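Local coordinates for succinoglycan biosynthesis protein (Bacillus cereus ATCC 14579, PDB 2QGM), which is of unknown function but, as a member of the erythromycin esterase family, may be a hydrolase, at residues S36-I41 / N375-K380. Residues are numbered along the deposited sequence; the frame is centred on the assembly and turned at random.
Sequences SVQKNI and NYTLGK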
ATOM      1  N   SER A  36      29.773   0.594 -24.049  1.00 40.54           N
ATOM      2  CA  SER A  36      30.407   1.529 -23.115  1.00 39.80           C
ATOM      3  C   SER A  36      29.425   1.976 -22.027  1.00 39.42           C
ATOM      4  O   SER A  36      29.472   3.106 -21.547  1.00 38.98           O
ATOM      5  CB  SER A  36      30.942   2.741 -23.885  1.00 40.02           C
ATOM      6  OG  SER A  36      31.674   2.334 -25.031  1.00 42.27           O
ATOM      7  N   VAL A  37      28.543   1.052 -21.660  1.00 39.95           N
ATOM      8  CA  VAL A  37      27.500   1.221 -20.650  1.00 38.86           C
ATOM      9  C   VAL A  37      27.495   2.468 -19.747  1.00 39.83           C
ATOM     10  O   VAL A  37      27.411   3.603 -20.220  1.00 39.79           O
ATOM     11  CB  VAL A  37      27.460  -0.021 -19.734  1.00 38.38           C
ATOM     12  CG1 VAL A  37      26.026  -0.368 -19.382  1.00 37.27           C
ATOM     13  CG2 VAL A  37      28.155  -1.192 -20.414  1.00 36.59           C
ATOM     14  N   GLN A  38      27.561   2.209 -18.441  1.00 40.54           N
ATOM     15  CA  GLN A  38      27.532   3.202 -17.364  1.00 39.58           C
ATOM     16  C   GLN A  38      27.456   4.691 -17.684  1.00 39.72           C
ATOM     17  O   GLN A  38      26.394   5.299 -17.538  1.00 37.96           O
ATOM     18  CB  GLN A  38      28.693   2.950 -16.397  1.00 40.64           C
ATOM     19  CG  GLN A  38      28.639   1.581 -15.726  1.00 42.47           C
ATOM     20  CD  GLN A  38      27.227   1.014 -15.676  1.00 43.22           C
ATOM     21  OE1 GLN A  38      26.791   0.328 -16.599  1.00 45.30           O
ATOM     22  NE2 GLN A  38      26.500   1.317 -14.605  1.00 43.63           N
ATOM     23  N   LYS A  39      28.571   5.281 -18.098  1.00 38.64           N
ATOM     24  CA  LYS A  39      28.608   6.708 -18.404  1.00 39.52           C
ATOM     25  C   LYS A  39      27.480   7.153 -19.334  1.00 39.05           C
ATOM     26  O   LYS A  39      26.733   8.084 -19.019  1.00 39.71           O
ATOM     27  CB  LYS A  39      29.964   7.077 -19.014  1.00 40.02           C
ATOM     28  CG  LYS A  39      30.205   8.576 -19.154  1.00 41.23           C
ATOM     29  CD  LYS A  39      31.661   8.874 -19.509  1.00 42.08           C
ATOM     30  CE  LYS A  39      31.900  10.369 -19.696  1.00 41.96           C
ATOM     31  NZ  LYS A  39      31.074  10.922 -20.806  1.00 41.52           N
ATOM     32  N   ASN A  40      27.352   6.480 -20.472  1.00 38.41           N
ATOM     33  CA  ASN A  40      26.328   6.818 -21.455  1.00 37.46           C
ATOM     34  C   ASN A  40      24.898   6.561 -20.976  1.00 36.30           C
ATOM     35  O   ASN A  40      24.000   7.369 -21.229  1.00 34.39           O
ATOM     36  CB  ASN A  40      26.582   6.048 -22.756  1.00 40.26           C
ATOM     37  CG  ASN A  40      27.897   6.435 -23.418  1.00 41.52           C
ATOM     38  OD1 ASN A  40      28.066   7.564 -23.876  1.00 43.54           O
ATOM     39  ND2 ASN A  40      28.835   5.495 -23.469  1.00 43.69           N
ATOM     40  N   ILE A  41      24.675   5.443 -20.292  1.00 33.91           N
ATOM     41  CA  ILE A  41      23.332   5.145 -19.811  1.00 32.63           C
ATOM     42  C   ILE A  41      22.925   6.114 -18.705  1.00 30.67           C
ATOM     43  O   ILE A  41      21.760   6.496 -18.614  1.00 28.18           O
ATOM     44  CB  ILE A  41      23.211   3.682 -19.304  1.00 34.55           C
ATOM     45  CG1 ILE A  41      24.179   3.441 -18.147  1.00 37.29           C
ATOM     46  CG2 ILE A  41      23.473   2.709 -20.454  1.00 34.96           C
ATOM     47  CD1 ILE A  41      24.145   2.017 -17.620  1.00 39.03           C
ATOM     48  N   ASN A 375      19.350   0.421  -8.763  1.00 24.26           N
ATOM     49  CA  ASN A 375      19.547   1.366  -7.670  1.00 23.42           C
ATOM     50  C   ASN A 375      20.870   2.110  -7.674  1.00 24.71           C
ATOM     51  O   ASN A 375      20.906   3.324  -7.478  1.00 24.27           O
ATOM     52  CB  ASN A 375      19.364   0.640  -6.343  1.00 23.11           C
ATOM     53  CG  ASN A 375      17.969   0.078  -6.189  1.00 21.13           C
ATOM     54  OD1 ASN A 375      17.068   0.745  -5.674  1.00 24.31           O
ATOM     55  ND2 ASN A 375      17.773  -1.145  -6.660  1.00 19.33           N
ATOM     56  N   TYR A 376      21.965   1.398  -7.888  1.00 25.83           N
ATOM     57  CA  TYR A 376      23.244   2.078  -7.892  1.00 27.27           C
ATOM     58  C   TYR A 376      23.459   2.906  -9.144  1.00 24.33           C
ATOM     59  O   TYR A 376      24.135   3.931  -9.100  1.00 23.39           O
ATOM     60  CB  TYR A 376      24.369   1.071  -7.647  1.00 31.66           C
ATOM     61  CG  TYR A 376      24.667   0.989  -6.166  1.00 35.98           C
ATOM     62  CD1 TYR A 376      25.500   1.929  -5.561  1.00 36.50           C
ATOM     63  CD2 TYR A 376      24.024   0.061  -5.348  1.00 35.58           C
ATOM     64  CE1 TYR A 376      25.678   1.960  -4.180  1.00 38.23           C
ATOM     65  CE2 TYR A 376      24.194   0.080  -3.964  1.00 37.28           C
ATOM     66  CZ  TYR A 376      25.019   1.037  -3.388  1.00 37.02           C
ATOM     67  OH  TYR A 376      25.159   1.100  -2.022  1.00 38.50           O
ATOM     68  N   THR A 377      22.860   2.484 -10.252  1.00 24.61           N
ATOM     69  CA  THR A 377      22.981   3.240 -11.493  1.00 24.57           C
ATOM     70  C   THR A 377      22.198   4.542 -11.323  1.00 24.04           C
ATOM     71  O   THR A 377      22.625   5.604 -11.771  1.00 24.59           O
ATOM     72  CB  THR A 377      22.410   2.458 -12.703  1.00 26.03           C
ATOM     73  OG1 THR A 377      23.171   1.259 -12.907  1.00 28.80           O
ATOM     74  CG2 THR A 377      22.476   3.307 -13.963  1.00 27.90           C
ATOM     75  N   LEU A 378      21.050   4.456 -10.658  1.00 24.43           N
ATOM     76  CA  LEU A 378      20.222   5.634 -10.424  1.00 22.39           C
ATOM     77  C   LEU A 378      20.962   6.622  -9.526  1.00 21.96           C
ATOM     78  O   LEU A 378      20.788   7.839  -9.645  1.00 22.59           O
ATOM     79  CB  LEU A 378      18.895   5.231  -9.769  1.00 22.37           C
ATOM     80  CG  LEU A 378      17.867   4.507 -10.648  1.00 21.65           C
ATOM     81  CD1 LEU A 378      16.697   4.028  -9.778  1.00 22.28           C
ATOM     82  CD2 LEU A 378      17.371   5.446 -11.740  1.00 22.54           C
ATOM     83  N   GLY A 379      21.791   6.088  -8.630  1.00 20.03           N
ATOM     84  CA  GLY A 379      22.549   6.927  -7.720  1.00 23.22           C
ATOM     85  C   GLY A 379      23.618   7.735  -8.432  1.00 23.15           C
ATOM     86  O   GLY A 379      24.074   8.758  -7.920  1.00 24.33           O
ATOM     87  N   LYS A 380      24.005   7.273  -9.618  1.00 24.11           N
ATOM     88  CA  LYS A 380      25.027   7.933 -10.432  1.00 24.53           C
ATOM     89  C   LYS A 380      24.483   9.194 -11.097  1.00 25.49           C
ATOM     90  O   LYS A 380      25.230  10.141 -11.355  1.00 24.51           O
ATOM     91  CB  LYS A 380      25.539   6.975 -11.513  1.00 25.71           C
ATOM     92  CG  LYS A 380      26.278   5.758 -10.970  1.00 27.78           C
ATOM     93  CD  LYS A 380      27.603   6.129 -10.321  1.00 29.99           C
ATOM     94  CE  LYS A 380      28.343   4.885  -9.847  1.00 31.52           C
ATOM     95  NZ  LYS A 380      29.623   5.194  -9.153  1.00 32.68           N
TER
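Thr377 meets both Gln38 and Ile41, one with each branch of its side chain. Its CB is directed at helix 37-48, and its two branches divide the work there by polarity. The hydroxyl branch faces the amide end of Gln38, where NE2 of Gln38 stops 3.7 Å from OG1 of Thr377, too long for a hydrogen bond; the two side chains cross at about a right angle. OG1 lies beside the backbone N of its own residue (chi1 -63°), where it makes a weak hydrogen bond to the carbonyl of Ser373, one turn back in the chain. This same torsion sets CG2 anti to the backbone N and brings the methyl to within 4.2 Å of Ile41 CD1, a loose van der Waals contact.

Neither Gln38 nor Ile41 starts out aimed at Thr377. The extended CB-CG1 arm of Ile41 ends in CD1, the atom that reaches Thr377. Gln38 instead bends at chi2 (-24°), bringing its amide end nearer; it is exposed, whereas Thr377 and Ile41 are buried. Within 36-41, ND2 of Asn40 donates to O of Ser36 at 3.1 Å, in the loop just ahead of the helix, from above the carbonyl plane.

Only 92 Å² is buried, so this is a small packing contact between two helices, with CA atoms of Gln38 and Thr377 7.4 Å apart. The Thr377 side chain also touches Val42 and Ile45 of helix 37-48, and helix 395-402 adds Trp400 against Thr377 and Gln396 against Ile41. The contact thus joins the first modelled helix to the short helix 374-380, which packs against strand 336-344 of the mixed sheet through Leu378 on Thr342.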